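Local coordinates for maltose-binding protein MalE1 (PDB 6DTU) that binds maltotetraose and probably hands maltose-type sugars to a membrane transporter as an extracellular solute-binding protein, at residues P3-W8 with K275-E280; Q18-E23 with T283-K288; E122-K125 with E129-E132; Q136-E139 with V145-F148. One frame throughout, in Å; residues are numbered along the deposited sequence. Where two conformers were deposited one is given.

Contact 1 of 4, residues P3-W8 with K275-E280; sequences PKLTIW and KLLAIE
L5 reaches out from the strand and lays its two methyls against one turn of the helix that begins at K275. This is the buried, more fully packed part of the contact. L5 CD2 sits 3.8 Å from A278 N and 4.0 Å from A278 CB, so one branch presses on the helix backbone and on its smallest side chain at the same time. The other branch, L5 CD1, lies 4.1 Å from L277 O and 4.2 Å from L277 CG, a little further along the same turn. The CA atoms of L5 and A278, the nearest pair, are 6.7 Å apart. The more open end is at the start of the strand, held by one side-chain pair. There L277 turns its CG anti to its own backbone N (chi1 -179°), and L277 CD2 meets P3 CG at 3.8 Å, with the two side chains crossing at about a right angle. P3 and L277 are both partly exposed, whereas L5 and A278 are buried. The side chains that meet are all apolar. The lysines point elsewhere, K4 to a salt bridge with E33 and K275 to one with E76. I58 of strand 58-62 also touches A278, while backbone bonds to E31 and E33 tie the strand edge to its parallel neighbour 31-36. A helix packed on a sheet through leucine and alanine in this way belongs to the layered alpha/beta lobe of a periplasmic binding protein.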
loop_
_atom_site.group_PDB
_atom_site.type_symbol
_atom_site.label_atom_id
_atom_site.label_comp_id
_atom_site.label_asym_id
_atom_site.label_seq_id
_atom_site.Cartn_x
_atom_site.Cartn_y
_atom_site.Cartn_z
ATOM N N PRO A 3 -0.339 -30.904 12.507
ATOM C CA PRO A 3 0.401 -29.642 12.563
ATOM C C PRO A 3 -0.538 -28.483 12.267
ATOM O O PRO A 3 -1.674 -28.667 11.822
ATOM C CB PRO A 3 1.426 -29.804 11.438
ATOM C CG PRO A 3 0.663 -30.558 10.407
ATOM C CD PRO A 3 -0.231 -31.541 11.188
ATOM N N LYS A 4 -0.035 -27.273 12.497
ATOM C CA LYS A 4 -0.826 -26.062 12.330
ATOM C C LYS A 4 -0.004 -24.993 11.631
ATOM O O LYS A 4 1.188 -24.829 11.919
ATOM C CB LYS A 4 -1.240 -25.535 13.712
ATOM C CG LYS A 4 -2.087 -24.290 13.710
ATOM C CD LYS A 4 -2.434 -23.956 15.155
ATOM C CE LYS A 4 -3.269 -22.759 15.272
ATOM N NZ LYS A 4 -3.720 -22.635 16.691
ATOM N N LEU A 5 -0.655 -24.266 10.723
ATOM C CA LEU A 5 -0.114 -23.040 10.142
ATOM C C LEU A 5 -0.972 -21.862 10.557
ATOM O O LEU A 5 -2.195 -21.871 10.359
ATOM C CB LEU A 5 -0.093 -23.099 8.617
ATOM C CG LEU A 5 0.801 -24.167 7.977
ATOM C CD1 LEU A 5 0.631 -24.149 6.488
ATOM C CD2 LEU A 5 2.255 -23.957 8.400
ATOM N N THR A 6 -0.329 -20.857 11.139
ATOM C CA THR A 6 -0.981 -19.611 11.519
ATOM C C THR A 6 -0.532 -18.500 10.583
ATOM O O THR A 6 0.665 -18.360 10.299
ATOM C CB THR A 6 -0.641 -19.271 12.963
ATOM O OG1 THR A 6 -1.125 -20.331 13.802
ATOM C CG2 THR A 6 -1.343 -17.962 13.367
ATOM N N ILE A 7 -1.494 -17.716 10.103
ATOM C CA ILE A 7 -1.264 -16.616 9.176
ATOM C C ILE A 7 -1.734 -15.341 9.846
ATOM O O ILE A 7 -2.846 -15.307 10.384
ATOM C CB ILE A 7 -2.111 -16.824 7.909
ATOM C CG1 ILE A 7 -1.824 -18.184 7.271
ATOM C CG2 ILE A 7 -1.899 -15.682 6.918
ATOM C CD1 ILE A 7 -2.835 -18.563 6.197
ATOM N N TRP A 8 -0.924 -14.287 9.773
ATOM C CA TRP A 8 -1.337 -12.933 10.135
ATOM C C TRP A 8 -1.598 -12.156 8.854
ATOM O O TRP A 8 -0.757 -12.138 7.947
ATOM C CB TRP A 8 -0.257 -12.181 10.925
ATOM C CG TRP A 8 0.010 -12.687 12.290
ATOM C CD1 TRP A 8 -0.716 -13.636 12.980
ATOM C CD2 TRP A 8 1.068 -12.274 13.154
ATOM N NE1 TRP A 8 -0.157 -13.841 14.217
ATOM C CE2 TRP A 8 0.928 -13.005 14.357
ATOM C CE3 TRP A 8 2.105 -11.331 13.044
ATOM C CZ2 TRP A 8 1.810 -12.852 15.430
ATOM C CZ3 TRP A 8 2.980 -11.179 14.111
ATOM C CH2 TRP A 8 2.817 -11.931 15.293
ATOM N N LYS A 275 8.191 -24.063 8.982
ATOM C CA LYS A 275 8.467 -23.272 7.791
ATOM C C LYS A 275 8.462 -24.095 6.512
ATOM O O LYS A 275 8.072 -23.580 5.454
ATOM C CB LYS A 275 9.733 -22.440 7.957
ATOM C CG LYS A 275 11.032 -23.209 8.140
ATOM C CD LYS A 275 12.110 -22.215 8.528
ATOM C CE LYS A 275 13.489 -22.825 8.638
ATOM N NZ LYS A 275 14.446 -21.707 9.004
ATOM N N LEU A 276 8.886 -25.353 6.571
ATOM C CA LEU A 276 8.834 -26.186 5.377
ATOM C C LEU A 276 7.393 -26.415 4.942
ATOM O O LEU A 276 7.078 -26.353 3.749
ATOM C CB LEU A 276 9.534 -27.521 5.632
ATOM C CG LEU A 276 11.035 -27.461 5.845
ATOM C CD1 LEU A 276 11.557 -28.834 6.207
ATOM C CD2 LEU A 276 11.725 -26.946 4.610
ATOM N N LEU A 277 6.502 -26.672 5.897
ATOM C CA LEU A 277 5.095 -26.863 5.554
ATOM C C LEU A 277 4.458 -25.565 5.069
ATOM O O LEU A 277 3.615 -25.593 4.154
ATOM C CB LEU A 277 4.341 -27.445 6.751
ATOM C CG LEU A 277 2.854 -27.736 6.564
ATOM C CD1 LEU A 277 2.584 -28.729 5.430
ATOM C CD2 LEU A 277 2.259 -28.229 7.888
ATOM N N ALA A 278 4.862 -24.422 5.649
ATOM C CA ALA A 278 4.359 -23.120 5.214
ATOM C C ALA A 278 4.742 -22.849 3.769
ATOM O O ALA A 278 3.908 -22.405 2.971
ATOM C CB ALA A 278 4.896 -22.007 6.125
ATOM N N ILE A 279 5.998 -23.126 3.414
ATOM C CA ILE A 279 6.416 -22.966 2.027
ATOM C C ILE A 279 5.586 -23.864 1.110
ATOM O O ILE A 279 5.134 -23.431 0.040
ATOM C CB ILE A 279 7.936 -23.212 1.889
ATOM C CG1 ILE A 279 8.705 -22.087 2.572
ATOM C CG2 ILE A 279 8.322 -23.245 0.413
ATOM C CD1 ILE A 279 10.228 -22.401 2.705
ATOM N N GLU A 280 5.356 -25.120 1.518
ATOM C CA GLU A 280 4.561 -26.040 0.706
ATOM C C GLU A 280 3.151 -25.513 0.480
ATOM O O GLU A 280 2.610 -25.593 -0.625
ATOM C CB GLU A 280 4.498 -27.418 1.369
ATOM C CG GLU A 280 3.558 -28.430 0.652
ATOM C CD GLU A 280 4.118 -28.983 -0.666
ATOM O OE1 GLU A 280 5.309 -28.748 -0.988
ATOM O OE2 GLU A 280 3.356 -29.668 -1.389
#

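Contact 2 of 4, residues Q18-E23 with T283-K288; sequences QKLGEE and TSFIAK
F285 points its ring edge at helix 14-28 and meets it at L20. The rim atoms do the touching: F285 CE2 is 3.3 Å from L20 O, and F285 CZ is 3.7 Å from L20 CD2. The carbonyl oxygen lies near the ring plane, so this is an edge approach in which the slightly positive ring hydrogens face a backbone oxygen. With CG anti to the backbone N (chi1 177°), the ring is turned toward L20. L20 spreads its two branches over two partners, CD2 going to the ring and CD1 to I286 CD1 at 3.9 Å. L20 and F285 thus join helix 14-28 to helix 275-286 in one alpha/beta lobe of the binding-protein fold, across 260 residues of chain. One turn on from L20, the carboxylate of E23 also comes up to the ring rim, with E23 OE1 4.1 Å from F285 CZ and the two planes 56° apart. It is steadied from its own helix by K19, whose NZ forms a 2.6 Å salt bridge to E23 OE2 through the anti lone pair. R294 of helix 289-298 pairs with the same oxygen, and T291 and I295 of that helix also pack on L20.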
loop_
_atom_site.group_PDB
_atom_site.type_symbol
_atom_site.label_atom_id
_atom_site.label_comp_id
_atom_site.label_asym_id
_atom_site.label_seq_id
_atom_site.Cartn_x
_atom_site.Cartn_y
_atom_site.Cartn_z
ATOM N N GLN A 18 -9.327 -17.718 5.157
ATOM C CA GLN A 18 -10.014 -18.656 6.039
ATOM C C GLN A 18 -10.599 -19.801 5.235
ATOM O O GLN A 18 -10.469 -20.968 5.608
ATOM C CB GLN A 18 -11.152 -17.937 6.773
ATOM C CG GLN A 18 -10.791 -17.238 8.088
ATOM C CD GLN A 18 -11.989 -16.507 8.738
ATOM O OE1 GLN A 18 -12.947 -16.120 8.056
ATOM N NE2 GLN A 18 -11.932 -16.326 10.063
ATOM N N LYS A 19 -11.246 -19.475 4.124
ATOM C CA LYS A 19 -11.881 -20.496 3.310
ATOM C C LYS A 19 -10.842 -21.422 2.690
ATOM O O LYS A 19 -11.001 -22.650 2.712
ATOM C CB LYS A 19 -12.726 -19.810 2.242
ATOM C CG LYS A 19 -13.479 -20.764 1.348
ATOM C CD LYS A 19 -14.581 -21.486 2.101
ATOM C CE LYS A 19 -15.381 -22.430 1.185
ATOM N NZ LYS A 19 -14.637 -23.676 0.788
ATOM N N LEU A 20 -9.761 -20.850 2.140
ATOM C CA LEU A 20 -8.692 -21.680 1.587
ATOM C C LEU A 20 -8.062 -22.546 2.666
ATOM O O LEU A 20 -7.729 -23.714 2.427
ATOM C CB LEU A 20 -7.613 -20.802 0.951
ATOM C CG LEU A 20 -8.118 -19.969 -0.219
ATOM C CD1 LEU A 20 -7.082 -18.954 -0.715
ATOM C CD2 LEU A 20 -8.544 -20.914 -1.333
ATOM N N GLY A 21 -7.909 -22.006 3.869
ATOM C CA GLY A 21 -7.327 -22.794 4.945
ATOM C C GLY A 21 -8.186 -23.974 5.337
ATOM O O GLY A 21 -7.668 -25.058 5.622
ATOM N N GLU A 22 -9.512 -23.782 5.345
ATOM C CA GLU A 22 -10.428 -24.884 5.587
ATOM C C GLU A 22 -10.288 -25.948 4.509
ATOM O O GLU A 22 -10.346 -27.150 4.797
ATOM C CB GLU A 22 -11.865 -24.361 5.605
ATOM C CG GLU A 22 -12.256 -23.638 6.871
ATOM C CD GLU A 22 -13.594 -22.915 6.769
ATOM O OE1 GLU A 22 -13.927 -22.190 7.731
ATOM O OE2 GLU A 22 -14.326 -23.085 5.766
ATOM N N GLU A 23 -10.112 -25.525 3.254
ATOM C CA GLU A 23 -9.960 -26.494 2.168
ATOM C C GLU A 23 -8.662 -27.277 2.310
ATOM O O GLU A 23 -8.643 -28.503 2.145
ATOM C CB GLU A 23 -10.047 -25.772 0.816
ATOM C CG GLU A 23 -11.411 -25.081 0.613
ATOM C CD GLU A 23 -11.497 -24.188 -0.605
ATOM O OE1 GLU A 23 -10.492 -24.088 -1.341
ATOM O OE2 GLU A 23 -12.567 -23.551 -0.794
ATOM N N THR A 283 3.480 -22.578 -2.105
ATOM C CA THR A 283 3.854 -22.895 -3.488
ATOM C C THR A 283 2.895 -23.876 -4.153
ATOM O O THR A 283 2.668 -23.793 -5.366
ATOM C CB THR A 283 5.285 -23.440 -3.564
ATOM O OG1 THR A 283 5.358 -24.673 -2.829
ATOM C CG2 THR A 283 6.279 -22.405 -3.019
ATOM N N SER A 284 2.380 -24.847 -3.407
ATOM C CA SER A 284 1.596 -25.912 -4.020
ATOM C C SER A 284 0.113 -25.592 -4.096
ATOM O O SER A 284 -0.622 -26.293 -4.806
ATOM C CB SER A 284 1.755 -27.210 -3.221
ATOM O OG SER A 284 0.958 -27.163 -2.035
ATOM N N PHE A 285 -0.342 -24.579 -3.359
ATOM C CA PHE A 285 -1.766 -24.292 -3.215
ATOM C C PHE A 285 -2.036 -22.812 -3.450
ATOM O O PHE A 285 -2.756 -22.458 -4.383
ATOM C CB PHE A 285 -2.256 -24.727 -1.819
ATOM C CG PHE A 285 -3.715 -24.421 -1.530
ATOM C CD1 PHE A 285 -4.708 -24.683 -2.474
ATOM C CD2 PHE A 285 -4.104 -23.950 -0.280
ATOM C CE1 PHE A 285 -6.043 -24.420 -2.207
ATOM C CE2 PHE A 285 -5.454 -23.700 -0.002
ATOM C CZ PHE A 285 -6.421 -23.958 -0.963
ATOM N N ILE A 286 -1.445 -21.938 -2.634
ATOM C CA ILE A 286 -1.735 -20.510 -2.748
ATOM C C ILE A 286 -1.287 -19.972 -4.109
ATOM O O ILE A 286 -1.944 -19.110 -4.703
ATOM C CB ILE A 286 -1.137 -19.741 -1.549
ATOM C CG1 ILE A 286 -1.837 -20.134 -0.246
ATOM C CG2 ILE A 286 -1.237 -18.226 -1.726
ATOM C CD1 ILE A 286 -3.315 -19.733 -0.194
ATOM N N ALA A 287 -0.170 -20.475 -4.634
ATOM C CA ALA A 287 0.363 -19.927 -5.868
ATOM C C ALA A 287 -0.392 -20.359 -7.113
ATOM O O ALA A 287 -0.074 -19.859 -8.202
ATOM C CB ALA A 287 1.839 -20.303 -6.035
ATOM N N LYS A 288 -1.347 -21.273 -7.008
ATOM C CA LYS A 288 -1.972 -21.799 -8.214
ATOM C C LYS A 288 -2.911 -20.773 -8.846
ATOM O O LYS A 288 -3.377 -19.835 -8.198
ATOM C CB LYS A 288 -2.744 -23.086 -7.925
ATOM C CG LYS A 288 -1.898 -24.304 -7.592
ATOM C CD LYS A 288 -2.731 -25.411 -6.970
ATOM C CE LYS A 288 -3.990 -25.732 -7.749
ATOM N NZ LYS A 288 -3.933 -27.082 -8.393
#

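Contact 3 of 4, residues E122-K125 with E129-E132; sequences EPPK and ELIE
The loop runs extended through P124 and then comes within a short step of the first turns of the helix, with the CA atoms of P124 and L130 5.3 Å apart. The proline ring is the apolar half of the contact. P124 CG sits 3.7 Å from L130 CB, and P124 CB is 3.6 Å from L130 N, so the ring rests on both the backbone and the root of the leucine side chain. The polar half belongs to E129. Its CG is anti to the backbone N (chi1 -165°) and the chain stays extended beyond that, which brings the carboxylate to the P124-K125 peptide, with E129 OE2 3.5 Å from P124 CA. E129 OE1 accepts a bond of 2.8 Å from K125 N, nearly straight at 171°, although the N-H comes from above the carboxylate plane, 53° out of it. The backbone N of E129 bonds T126 OG1, consistent with an N-cap at the start of helix 127-140, and the E129 side chain adds its bond to the residue before that threonine. Against this junction pack L113 of strand 112-116 and M225 of strand 223-228, both touching P124 and L130, with P249 packed against the same pair.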
loop_
_atom_site.group_PDB
_atom_site.type_symbol
_atom_site.label_atom_id
_atom_site.label_comp_id
_atom_site.label_asym_id
_atom_site.label_seq_id
_atom_site.Cartn_x
_atom_site.Cartn_y
_atom_site.Cartn_z
ATOM N N GLU A 122 -18.296 12.712 -13.451
ATOM C CA GLU A 122 -17.075 12.617 -14.239
ATOM C C GLU A 122 -15.913 13.171 -13.423
ATOM O O GLU A 122 -16.030 14.257 -12.837
ATOM C CB GLU A 122 -17.220 13.351 -15.572
ATOM C CG GLU A 122 -18.381 12.805 -16.384
ATOM C CD GLU A 122 -18.445 13.365 -17.772
ATOM O OE1 GLU A 122 -17.614 14.238 -18.100
ATOM O OE2 GLU A 122 -19.333 12.928 -18.532
ATOM N N PRO A 123 -14.791 12.467 -13.361
ATOM C CA PRO A 123 -13.725 12.837 -12.421
ATOM C C PRO A 123 -12.941 14.046 -12.898
ATOM O O PRO A 123 -12.746 14.245 -14.109
ATOM C CB PRO A 123 -12.839 11.587 -12.402
ATOM C CG PRO A 123 -13.035 10.981 -13.762
ATOM C CD PRO A 123 -14.483 11.222 -14.089
ATOM N N PRO A 124 -12.434 14.852 -11.968
ATOM C CA PRO A 124 -11.615 16.004 -12.350
ATOM C C PRO A 124 -10.327 15.554 -13.015
ATOM O O PRO A 124 -9.778 14.493 -12.713
ATOM C CB PRO A 124 -11.317 16.682 -11.006
ATOM C CG PRO A 124 -11.390 15.552 -10.020
ATOM C CD PRO A 124 -12.521 14.703 -10.503
ATOM N N LYS A 125 -9.849 16.382 -13.941
ATOM C CA LYS A 125 -8.618 16.099 -14.659
ATOM C C LYS A 125 -7.407 16.799 -14.056
ATOM O O LYS A 125 -6.277 16.348 -14.269
ATOM C CB LYS A 125 -8.766 16.534 -16.123
ATOM C CG LYS A 125 -7.907 15.755 -17.114
ATOM C CD LYS A 125 -7.715 16.546 -18.404
ATOM C CE LYS A 125 -7.478 15.643 -19.601
ATOM N NZ LYS A 125 -6.183 14.904 -19.524
ATOM N N GLU A 129 -9.183 21.683 -10.756
ATOM C CA GLU A 129 -10.573 21.278 -10.931
ATOM C C GLU A 129 -11.070 20.491 -9.725
ATOM O O GLU A 129 -12.199 20.697 -9.264
ATOM C CB GLU A 129 -10.680 20.437 -12.202
ATOM C CG GLU A 129 -12.075 20.217 -12.747
ATOM C CD GLU A 129 -12.107 19.126 -13.806
ATOM O OE1 GLU A 129 -11.036 18.826 -14.380
ATOM O OE2 GLU A 129 -13.199 18.568 -14.062
ATOM N N LEU A 130 -10.231 19.606 -9.178
ATOM C CA LEU A 130 -10.640 18.859 -7.996
ATOM C C LEU A 130 -10.927 19.798 -6.833
ATOM O O LEU A 130 -11.929 19.632 -6.126
ATOM C CB LEU A 130 -9.594 17.789 -7.640
ATOM C CG LEU A 130 -9.822 16.937 -6.379
ATOM C CD1 LEU A 130 -9.198 15.564 -6.536
ATOM C CD2 LEU A 130 -9.264 17.591 -5.107
ATOM N N ILE A 131 -10.091 20.823 -6.650
ATOM C CA ILE A 131 -10.299 21.771 -5.558
ATOM C C ILE A 131 -11.632 22.497 -5.705
ATOM O O ILE A 131 -12.374 22.654 -4.730
ATOM C CB ILE A 131 -9.115 22.748 -5.450
ATOM C CG1 ILE A 131 -7.883 22.004 -4.941
ATOM C CG2 ILE A 131 -9.473 23.910 -4.539
ATOM C CD1 ILE A 131 -6.588 22.773 -5.117
ATOM N N GLU A 132 -11.957 22.943 -6.922
ATOM C CA GLU A 132 -13.218 23.645 -7.157
ATOM C C GLU A 132 -14.409 22.728 -6.896
ATOM O O GLU A 132 -15.373 23.111 -6.225
ATOM C CB GLU A 132 -13.254 24.153 -8.595
ATOM C CG GLU A 132 -14.599 24.723 -9.037
ATOM C CD GLU A 132 -14.434 25.833 -10.064
ATOM O OE1 GLU A 132 -13.887 25.557 -11.148
ATOM O OE2 GLU A 132 -14.804 26.991 -9.771
#

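Contact 4 of 4, residues Q136-E139 with V145-F148; sequences QIDE and VRGF
Chi1 of -77° sets D138 CG beside its backbone N, and from there the carboxylate reaches across to the backbone at the corner in 146-149; one residue earlier, I137, in the conformer described here, has CG2 anti to N, so that this methyl faces the same backbone. D138 OD1 takes the N-H of G147 at 2.8 Å, with an angle of 157°, the donor standing 41° out of the carboxylate plane. I137 CG2 lies 3.8 Å from G147 CA and 3.9 Å from V145 CG1, so the glycine N meets the acid and its CA the methyl. The CA atoms of G147 and I137 are 5.0 Å apart; with no side chain on G147, the I137 side chain packs directly on its backbone.

Two waters fill out the polar side. Water 2 donates to both D138 OD1 and V145 O, bridging two acceptors that cannot bond each other. Water 1 lies 2.9 Å from D138 OD2, to which it probably donates, accepts from F148 N and R146 NE, and sits at the edge of the guanidinium. R146, bent at chi2 and chi3, curls back so that R146 NH2 reaches F148 O at 2.8 Å in a bent bond. The same NH2 also forms a salt bridge to D209 and bonds I204 O, which would hold the guanidinium in place. The contact joins helix 127-140 to an edge strand of the four-stranded sheet, where R146 pairs with Q222 and A224 by backbone bonds and F148 packs on M225 and I227 of strand 223-228 and on L130 and A134 of helix 127-140.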
loop_
_atom_site.group_PDB
_atom_site.type_symbol
_atom_site.label_atom_id
_atom_site.label_comp_id
_atom_site.label_asym_id
_atom_site.label_seq_id
_atom_site.Cartn_x
_atom_site.Cartn_y
_atom_site.Cartn_z
ATOM N N GLN A 136 -17.292 23.139 -4.021
ATOM C CA GLN A 136 -18.708 23.177 -4.364
ATOM C C GLN A 136 -19.500 22.158 -3.552
ATOM O O GLN A 136 -20.563 22.475 -3.011
ATOM C CB GLN A 136 -18.886 22.972 -5.866
ATOM C CG GLN A 136 -20.342 23.072 -6.299
ATOM C CD GLN A 136 -20.578 22.739 -7.760
ATOM O OE1 GLN A 136 -19.639 22.573 -8.540
ATOM N NE2 GLN A 136 -21.845 22.720 -8.152
ATOM N N ILE A 137 -18.977 20.936 -3.433
ATOM C CA ILE A 137 -19.653 19.884 -2.672
ATOM C C ILE A 137 -19.748 20.260 -1.199
ATOM O O ILE A 137 -20.790 20.078 -0.555
ATOM C CB ILE A 137 -18.915 18.545 -2.864
ATOM C CG1 ILE A 137 -18.962 18.095 -4.328
ATOM C CG2 ILE A 137 -19.475 17.478 -1.925
ATOM C CD1 ILE A 137 -20.315 17.591 -4.769
ATOM N N ASP A 138 -18.657 20.791 -0.638
ATOM C CA ASP A 138 -18.659 21.155 0.776
ATOM C C ASP A 138 -19.696 22.234 1.060
ATOM O O ASP A 138 -20.317 22.242 2.129
ATOM C CB ASP A 138 -17.279 21.652 1.196
ATOM C CG ASP A 138 -16.275 20.527 1.400
ATOM O OD1 ASP A 138 -16.686 19.366 1.638
ATOM O OD2 ASP A 138 -15.062 20.819 1.309
ATOM N N GLU A 139 -19.899 23.143 0.104
ATOM C CA GLU A 139 -20.876 24.219 0.258
ATOM C C GLU A 139 -22.301 23.740 0.022
ATOM O O GLU A 139 -23.202 24.051 0.810
ATOM C CB GLU A 139 -20.553 25.367 -0.702
ATOM C CG GLU A 139 -21.728 26.328 -0.914
ATOM C CD GLU A 139 -21.316 27.696 -1.407
ATOM O OE1 GLU A 139 -22.083 28.657 -1.169
ATOM O OE2 GLU A 139 -20.269 27.804 -2.083
ATOM N N VAL A 145 -21.554 16.102 3.401
ATOM C CA VAL A 145 -20.744 15.344 2.451
ATOM C C VAL A 145 -19.424 16.077 2.296
ATOM O O VAL A 145 -19.411 17.275 2.000
ATOM C CB VAL A 145 -21.424 15.233 1.072
ATOM C CG1 VAL A 145 -20.605 14.357 0.130
ATOM C CG2 VAL A 145 -22.850 14.687 1.203
ATOM N N ARG A 146 -18.318 15.350 2.419
ATOM C CA ARG A 146 -17.008 15.944 2.235
ATOM C C ARG A 146 -16.670 15.905 0.753
ATOM O O ARG A 146 -16.849 14.875 0.097
ATOM C CB ARG A 146 -15.963 15.144 3.016
ATOM C CG ARG A 146 -15.822 15.513 4.490
ATOM C CD ARG A 146 -15.160 16.895 4.659
ATOM N NE ARG A 146 -13.797 16.876 4.126
ATOM C CZ ARG A 146 -12.723 16.476 4.797
ATOM N NH1 ARG A 146 -12.815 16.070 6.061
ATOM N NH2 ARG A 146 -11.538 16.488 4.200
ATOM N N GLY A 147 -16.202 17.036 0.225
ATOM C CA GLY A 147 -15.801 17.080 -1.172
ATOM C C GLY A 147 -14.588 16.220 -1.474
ATOM O O GLY A 147 -14.548 15.546 -2.507
ATOM N N PHE A 148 -13.597 16.218 -0.579
ATOM C CA PHE A 148 -12.355 15.486 -0.807
ATOM C C PHE A 148 -11.746 15.089 0.530
ATOM O O PHE A 148 -11.714 15.893 1.464
ATOM C CB PHE A 148 -11.356 16.341 -1.596
ATOM C CG PHE A 148 -10.028 15.678 -1.807
ATOM C CD1 PHE A 148 -9.885 14.660 -2.745
ATOM C CD2 PHE A 148 -8.934 16.034 -1.022
ATOM C CE1 PHE A 148 -8.662 14.012 -2.913
ATOM C CE2 PHE A 148 -7.703 15.404 -1.190
ATOM C CZ PHE A 148 -7.573 14.388 -2.141
HETATM O O HOH W 1 -13.571 18.304 1.510
HETATM O O HOH W 2 -18.022 19.320 3.814
#

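The four contacts form two pairs. Contact 1 lies across the chain's centre from contacts 3 and 4, and contact 2 from contact 3. Contacts 1 and 2 share helix 275-286, which meets first a strand and then the helix that follows that strand; their centres lie 11 Å apart. Contacts 3 and 4 share helix 127-140 and touch through L130 CD2 and F148 CD1, 3.8 Å apart. Contacts 1 and 2 bring together distant parts of the sequence mainly by apolar packing, whereas 3 and 4 link near neighbours and each adds a carboxylate bond to a backbone N-H. Contact 4 is the buried one, yet holds two waters; the other three are partly buried.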